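Local coordinates for thiamine-phosphate synthase (Pyrococcus furiosus, PDB 1XI3), which probably condenses a thiazole phosphate with a pyrimidine pyrophosphate to form thiamine monophosphate, a magnesium-dependent step of thiamine biosynthesis, at residues A176-K181 against I209-L214; V79-L83 against I105-L109. One frame throughout, in Å; residues are numbered along the deposited sequence.

Contact 1 (A176-K181 against I209-L214)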
ATOM      1  N   ALA A 176       3.843 -31.724 -10.162  1.00 19.68           N
ATOM      2  CA  ALA A 176       4.432 -31.409  -8.864  1.00 19.97           C
ATOM      3  C   ALA A 176       5.649 -32.252  -8.496  1.00 19.97           C
ATOM      4  O   ALA A 176       6.641 -31.714  -8.023  1.00 18.33           O
ATOM      5  CB  ALA A 176       3.377 -31.446  -7.777  1.00 20.37           C
ATOM      6  N   ARG A 177       5.640 -33.575  -8.740  1.00 21.24           N
ATOM      7  CA  ARG A 177       6.855 -34.377  -8.434  1.00 21.95           C
ATOM      8  C   ARG A 177       8.076 -33.929  -9.208  1.00 16.73           C
ATOM      9  O   ARG A 177       9.144 -33.791  -8.637  1.00 20.55           O
ATOM     10  CB  ARG A 177       6.648 -35.885  -8.686  1.00 24.06           C
ATOM     11  CG  ARG A 177       5.818 -36.533  -7.653  1.00 26.64           C
ATOM     12  CD  ARG A 177       5.938 -38.071  -7.702  1.00 26.21           C
ATOM     13  NE  ARG A 177       5.533 -38.585  -6.402  1.00 23.86           N
ATOM     14  CZ  ARG A 177       4.268 -38.731  -6.044  1.00 22.77           C
ATOM     15  NH1 ARG A 177       3.300 -38.423  -6.886  1.00 24.88           N
ATOM     16  NH2 ARG A 177       3.963 -39.175  -4.836  1.00 24.91           N
ATOM     17  N   GLU A 178       7.932 -33.693 -10.522  1.00 18.27           N
ATOM     18  CA  GLU A 178       9.062 -33.278 -11.301  1.00 18.88           C
ATOM     19  C   GLU A 178       9.576 -31.937 -10.784  1.00 17.30           C
ATOM     20  O   GLU A 178      10.770 -31.717 -10.741  1.00 17.07           O
ATOM     21  CB  GLU A 178       8.720 -33.172 -12.782  1.00 24.32           C
ATOM     22  CG  GLU A 178       9.966 -33.193 -13.671  1.00 28.97           C
ATOM     23  N   VAL A 179       8.659 -31.042 -10.412  1.00 19.64           N
ATOM     24  CA  VAL A 179       9.078 -29.739  -9.845  1.00 17.06           C
ATOM     25  C   VAL A 179       9.863 -29.950  -8.535  1.00 14.40           C
ATOM     26  O   VAL A 179      10.964 -29.419  -8.339  1.00 14.63           O
ATOM     27  CB  VAL A 179       7.867 -28.791  -9.624  1.00 17.16           C
ATOM     28  CG1 VAL A 179       8.285 -27.534  -8.910  1.00 17.12           C
ATOM     29  CG2 VAL A 179       7.205 -28.424 -10.976  1.00 17.85           C
ATOM     30  N   LEU A 180       9.301 -30.763  -7.656  1.00 18.51           N
ATOM     31  CA  LEU A 180       9.912 -31.027  -6.351  1.00 20.60           C
ATOM     32  C   LEU A 180      11.312 -31.681  -6.471  1.00 17.32           C
ATOM     33  O   LEU A 180      12.222 -31.400  -5.686  1.00 21.50           O
ATOM     34  CB  LEU A 180       8.951 -31.871  -5.531  1.00 19.65           C
ATOM     35  CG  LEU A 180       7.719 -31.122  -5.009  1.00 20.63           C
ATOM     36  CD1 LEU A 180       6.565 -32.031  -4.668  1.00 19.77           C
ATOM     37  CD2 LEU A 180       8.104 -30.242  -3.772  1.00 20.90           C
ATOM     38  N   LYS A 181      11.505 -32.499  -7.511  1.00 19.84           N
ATOM     39  CA  LYS A 181      12.799 -33.131  -7.736  1.00 21.69           C
ATOM     40  C   LYS A 181      13.900 -32.166  -8.206  1.00 24.36           C
ATOM     41  O   LYS A 181      15.071 -32.540  -8.288  1.00 25.53           O
ATOM     42  CB  LYS A 181      12.632 -34.288  -8.725  1.00 24.02           C
ATOM     43  CG  LYS A 181      11.932 -35.494  -8.152  1.00 25.42           C
ATOM     44  CD  LYS A 181      12.119 -36.729  -9.071  1.00 26.55           C
ATOM     45  CE  LYS A 181      10.887 -37.092  -9.802  1.00 25.89           C
ATOM     46  NZ  LYS A 181      11.001 -38.361 -10.638  1.00 25.27           N
ATOM     47  N   ILE A 209       1.823 -35.272  -1.920  1.00 21.60           N
ATOM     48  CA  ILE A 209       2.899 -35.303  -2.922  1.00 24.27           C
ATOM     49  C   ILE A 209       4.150 -34.653  -2.366  1.00 22.37           C
ATOM     50  O   ILE A 209       5.244 -35.185  -2.448  1.00 20.46           O
ATOM     51  CB  ILE A 209       2.483 -34.650  -4.269  1.00 22.03           C
ATOM     52  CG1 ILE A 209       1.345 -35.448  -4.944  1.00 23.81           C
ATOM     53  CG2 ILE A 209       3.681 -34.548  -5.211  1.00 23.48           C
ATOM     54  CD1 ILE A 209       0.750 -34.765  -6.174  1.00 24.14           C
ATOM     55  N   VAL A 210       3.997 -33.462  -1.792  1.00 19.40           N
ATOM     56  CA  VAL A 210       5.102 -32.823  -1.139  1.00 18.95           C
ATOM     57  C   VAL A 210       5.779 -33.691  -0.068  1.00 19.53           C
ATOM     58  O   VAL A 210       7.012 -33.757  -0.029  1.00 18.90           O
ATOM     59  CB  VAL A 210       4.661 -31.473  -0.515  1.00 20.06           C
ATOM     60  CG1 VAL A 210       5.745 -30.891   0.308  1.00 22.26           C
ATOM     61  CG2 VAL A 210       4.315 -30.490  -1.663  1.00 18.28           C
ATOM     62  N   GLU A 211       4.980 -34.314   0.794  1.00 22.21           N
ATOM     63  CA  GLU A 211       5.544 -35.091   1.907  1.00 22.74           C
ATOM     64  C   GLU A 211       6.294 -36.312   1.352  1.00 21.96           C
ATOM     65  O   GLU A 211       7.387 -36.651   1.803  1.00 23.70           O
ATOM     66  CB  GLU A 211       4.452 -35.539   2.866  1.00 26.29           C
ATOM     67  CG  GLU A 211       3.856 -34.408   3.732  1.00 27.99           C
ATOM     68  CD  GLU A 211       4.856 -33.750   4.643  1.00 32.92           C
ATOM     69  OE1 GLU A 211       5.824 -34.429   5.053  1.00 34.67           O
ATOM     70  OE2 GLU A 211       4.688 -32.544   4.961  1.00 34.62           O
ATOM     71  N   GLU A 212       5.672 -36.936   0.384  1.00 21.35           N
ATOM     72  CA  GLU A 212       6.250 -38.111  -0.304  1.00 22.66           C
ATOM     73  C   GLU A 212       7.546 -37.861  -1.079  1.00 25.48           C
ATOM     74  O   GLU A 212       8.412 -38.708  -1.115  1.00 24.94           O
ATOM     75  CB  GLU A 212       5.191 -38.693  -1.213  1.00 22.41           C
ATOM     76  CG  GLU A 212       4.124 -39.377  -0.371  1.00 27.26           C
ATOM     77  CD  GLU A 212       3.065 -40.038  -1.160  1.00 31.49           C
ATOM     78  OE1 GLU A 212       2.998 -39.828  -2.382  1.00 33.86           O
ATOM     79  OE2 GLU A 212       2.273 -40.775  -0.526  1.00 37.66           O
ATOM     80  N   VAL A 213       7.710 -36.701  -1.707  1.00 24.00           N
ATOM     81  CA  VAL A 213       8.961 -36.434  -2.397  1.00 22.24           C
ATOM     82  C   VAL A 213       9.991 -35.912  -1.442  1.00 27.02           C
ATOM     83  O   VAL A 213      11.101 -36.414  -1.412  1.00 23.81           O
ATOM     84  CB  VAL A 213       8.784 -35.458  -3.595  1.00 22.36           C
ATOM     85  CG1 VAL A 213      10.137 -35.171  -4.261  1.00 23.55           C
ATOM     86  CG2 VAL A 213       7.808 -36.016  -4.579  1.00 24.45           C
ATOM     87  N   LEU A 214       9.624 -34.906  -0.635  1.00 24.01           N
ATOM     88  CA  LEU A 214      10.597 -34.268   0.242  1.00 25.76           C
ATOM     89  C   LEU A 214      10.966 -35.124   1.454  1.00 22.29           C
ATOM     90  O   LEU A 214      12.074 -35.000   1.960  1.00 30.43           O
ATOM     91  CB  LEU A 214      10.086 -32.892   0.710  1.00 26.52           C
ATOM     92  CG  LEU A 214       9.848 -31.874  -0.423  1.00 27.56           C
ATOM     93  CD1 LEU A 214       9.700 -30.454   0.156  1.00 29.71           C
ATOM     94  CD2 LEU A 214      10.949 -31.872  -1.421  1.00 27.01           C
TER
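Leu180 reaches from helix 176-180 into a hole formed by Ile209, Val210, Val213 and Leu214 of helix 199-214, a knobs-into-holes contact between two neighbouring outer helices of a TIM barrel. The hole is met atom by atom: Leu180 CB lies 3.7 Å from Val213 CG1, Leu180 CD1 is 3.9 Å from Ile209 CG2, and Leu180 CD2 is 4.0 Å from Leu214 CD2. Ala176 CB adds a further contact to the same Ile209 methyl. The segment axes approach to 9.9 Å and cross at -40°. Beneath the packing, Ala176, Leu180 and Val210 all touch Ile187 of strand 186-189, which ties the helix pair to the barrel wall.

Toward the surface, Arg177 runs extended from CG to NE and over the apolar patch, its CG 3.7 Å from Val213 CG2. Ile209 CG2 lies over one face of the guanidinium, 4.2 Å above its plane. The Glu212 carboxylate comes to the edge instead, its plane turned 38° from that of the guanidinium, and the salt bridge closes at 2.7 Å between Arg177 NH2 and Glu212 OE1.

Contact 2 (V79-L83 against I105-L109)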
ATOM      1  N   VAL A  79       3.504  -3.865   2.046  1.00 10.48           N
ATOM      2  CA  VAL A  79       4.182  -3.871   3.351  1.00  8.40           C
ATOM      3  C   VAL A  79       3.291  -3.213   4.447  1.00 11.23           C
ATOM      4  O   VAL A  79       3.296  -3.624   5.616  1.00 11.35           O
ATOM      5  CB  VAL A  79       5.515  -3.165   3.239  1.00  9.68           C
ATOM      6  CG1 VAL A  79       6.158  -2.988   4.604  1.00 11.85           C
ATOM      7  CG2 VAL A  79       6.434  -3.879   2.277  1.00  9.48           C
ATOM      8  N   ASP A  80       2.519  -2.203   4.065  1.00  9.87           N
ATOM      9  CA  ASP A  80       1.595  -1.536   5.006  1.00 10.65           C
ATOM     10  C   ASP A  80       0.597  -2.537   5.543  1.00 10.73           C
ATOM     11  O   ASP A  80       0.363  -2.629   6.764  1.00 10.97           O
ATOM     12  CB  ASP A  80       0.862  -0.335   4.394  1.00 12.91           C
ATOM     13  CG  ASP A  80       0.144  -0.641   3.081  1.00 12.48           C
ATOM     14  OD1 ASP A  80       0.627  -1.484   2.306  1.00 13.26           O
ATOM     15  OD2 ASP A  80      -0.906   0.026   2.826  1.00 12.20           O
ATOM     16  N   VAL A  81       0.004  -3.290   4.629  1.00 10.08           N
ATOM     17  CA  VAL A  81      -0.981  -4.299   5.021  1.00 11.79           C
ATOM     18  C   VAL A  81      -0.337  -5.392   5.887  1.00 11.96           C
ATOM     19  O   VAL A  81      -0.867  -5.747   6.925  1.00 11.38           O
ATOM     20  CB  VAL A  81      -1.682  -4.866   3.812  1.00 10.64           C
ATOM     21  CG1 VAL A  81      -2.638  -6.014   4.217  1.00 10.28           C
ATOM     22  CG2 VAL A  81      -2.467  -3.745   3.086  1.00  9.72           C
ATOM     23  N   ALA A  82       0.821  -5.884   5.452  1.00 10.60           N
ATOM     24  CA  ALA A  82       1.566  -6.892   6.192  1.00 10.36           C
ATOM     25  C   ALA A  82       1.823  -6.409   7.617  1.00 12.32           C
ATOM     26  O   ALA A  82       1.614  -7.135   8.569  1.00 12.82           O
ATOM     27  CB  ALA A  82       2.866  -7.236   5.481  1.00 13.12           C
ATOM     28  N   LEU A  83       2.267  -5.169   7.753  1.00 12.16           N
ATOM     29  CA  LEU A  83       2.552  -4.658   9.110  1.00 11.63           C
ATOM     30  C   LEU A  83       1.257  -4.549   9.931  1.00 12.80           C
ATOM     31  O   LEU A  83       1.220  -4.944  11.119  1.00 12.80           O
ATOM     32  CB  LEU A  83       3.234  -3.303   9.030  1.00 13.01           C
ATOM     33  CG  LEU A  83       4.682  -3.311   8.532  1.00 12.20           C
ATOM     34  CD1 LEU A  83       5.116  -1.876   8.309  1.00 13.61           C
ATOM     35  CD2 LEU A  83       5.616  -3.970   9.517  1.00 14.20           C
ATOM     36  N   ILE A 105      11.921  -0.329   6.538  1.00 14.69           N
ATOM     37  CA  ILE A 105      10.678   0.106   7.141  1.00 13.51           C
ATOM     38  C   ILE A 105       9.949  -0.998   7.921  1.00 12.09           C
ATOM     39  O   ILE A 105       9.092  -0.703   8.759  1.00 12.41           O
ATOM     40  CB  ILE A 105       9.717   0.777   6.118  1.00 14.44           C
ATOM     41  CG1 ILE A 105       9.253  -0.184   5.025  1.00 14.00           C
ATOM     42  CG2 ILE A 105      10.405   1.955   5.479  1.00 15.31           C
ATOM     43  CD1 ILE A 105       8.070   0.339   4.267  1.00 14.36           C
ATOM     44  N   ALA A 106      10.330  -2.248   7.672  1.00 11.59           N
ATOM     45  CA  ALA A 106       9.661  -3.395   8.268  1.00 11.49           C
ATOM     46  C   ALA A 106      10.696  -4.443   8.620  1.00 16.30           C
ATOM     47  O   ALA A 106      10.742  -5.506   8.044  1.00 13.32           O
ATOM     48  CB  ALA A 106       8.620  -3.932   7.304  1.00 13.61           C
ATOM     49  N   PRO A 107      11.568  -4.117   9.598  1.00 13.60           N
ATOM     50  CA  PRO A 107      12.689  -4.996   9.856  1.00 14.56           C
ATOM     51  C   PRO A 107      12.378  -6.391  10.398  1.00 14.50           C
ATOM     52  O   PRO A 107      13.267  -7.247  10.388  1.00 17.57           O
ATOM     53  CB  PRO A 107      13.514  -4.207  10.900  1.00 15.04           C
ATOM     54  CG  PRO A 107      12.599  -3.219  11.470  1.00 19.16           C
ATOM     55  CD  PRO A 107      11.597  -2.895  10.416  1.00 17.02           C
ATOM     56  N   ASN A 108      11.180  -6.601  10.907  1.00 13.83           N
ATOM     57  CA  ASN A 108      10.805  -7.929  11.429  1.00 17.38           C
ATOM     58  C   ASN A 108      10.078  -8.843  10.442  1.00 17.40           C
ATOM     59  O   ASN A 108       9.850 -10.007  10.763  1.00 19.46           O
ATOM     60  CB  ASN A 108       9.987  -7.778  12.701  1.00 19.51           C
ATOM     61  CG  ASN A 108      10.762  -7.100  13.799  1.00 21.98           C
ATOM     62  OD1 ASN A 108      11.976  -7.131  13.808  1.00 24.42           O
ATOM     63  ND2 ASN A 108      10.054  -6.478  14.723  1.00 30.17           N
ATOM     64  N   LEU A 109       9.726  -8.347   9.248  1.00 12.70           N
ATOM     65  CA  LEU A 109       9.054  -9.158   8.260  1.00 12.50           C
ATOM     66  C   LEU A 109      10.013 -10.077   7.528  1.00  9.67           C
ATOM     67  O   LEU A 109      11.154  -9.693   7.200  1.00 12.96           O
ATOM     68  CB  LEU A 109       8.322  -8.263   7.207  1.00 11.07           C
ATOM     69  CG  LEU A 109       7.126  -7.495   7.664  1.00 12.32           C
ATOM     70  CD1 LEU A 109       6.575  -6.690   6.492  1.00 11.80           C
ATOM     71  CD2 LEU A 109       6.039  -8.341   8.297  1.00 14.81           C
TER
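Leu83 and Val79, one turn apart on helix 79-85, pack against Ala106, the first residue to leave helical geometry after helix 99-105. Rotation about the Leu83 CA-CB bond sets CG anti to the carbonyl carbon (chi1 -71°), and from there the branch extends toward the loop. Leu83 CG is 4.2 Å from Ala106 CB, and the fork beyond it divides the work. Leu83 CD2 makes the closest approach, 3.7 Å to Ala106 CB, and also borders Leu109 CD1. CD1 turns to the other side of the fork, where it lies near the carbonyl oxygen of Ile105 and the Ala106 methyl.

Val79 supplies the second half of the grip through a single methyl. With CG1 anti to the backbone N (chi1 172°), Val79 CG1 meets Ala106 CB at 3.8 Å and Ile105 CD1 at 3.9 Å, while Leu109 CD1 lies a little farther off. Leu109 CD1 in turn reaches Ala82 CB at 3.9 Å, so one leucine methyl touches three residues of the helix. Every close side-chain pair here is carbon to carbon.

The loop owes its shape to a type I beta turn from Ala106 to Leu109, closed by Leu109 N to Ala106 O at 3.2 Å, which brings both residues' side chains onto the helix. The side chain of Val79 lies about 6 Å from that of Asp77 and about 7 Å from that of Asp96, both predicted to bind magnesium.

In the barrel, this turn links helix 99-105 to strand 110-115, so the contact packs helix 79-85 against the end of the neighbouring helix and the turn after it. Ile105 also touches Met97, and at the subunit interface Leu83 packs on Ile105 of the second subunit, whose Asp80 lies against Ile105 of this chain.

In the fold
Contacts 1 and 2 lie on opposite sides of the chain's centre, their centres 32 Å apart and their nearest atoms about 22 Å apart. They share no helix or strand: each belongs to the outer layer of the same eight-stranded barrel, and contact 2 is complete in sequence before contact 1 begins. Contact 1 pairs two helices and is partly buried, grading from an apolar interior to an exposed salt bridge. Contact 2 sets a helix against a helix end and the turn that follows; four of its six touching residues are buried, none is exposed, and its chemistry is entirely apolar. The second subunit packs against contact 2, whereas no other chain of the assembly touches contact 1.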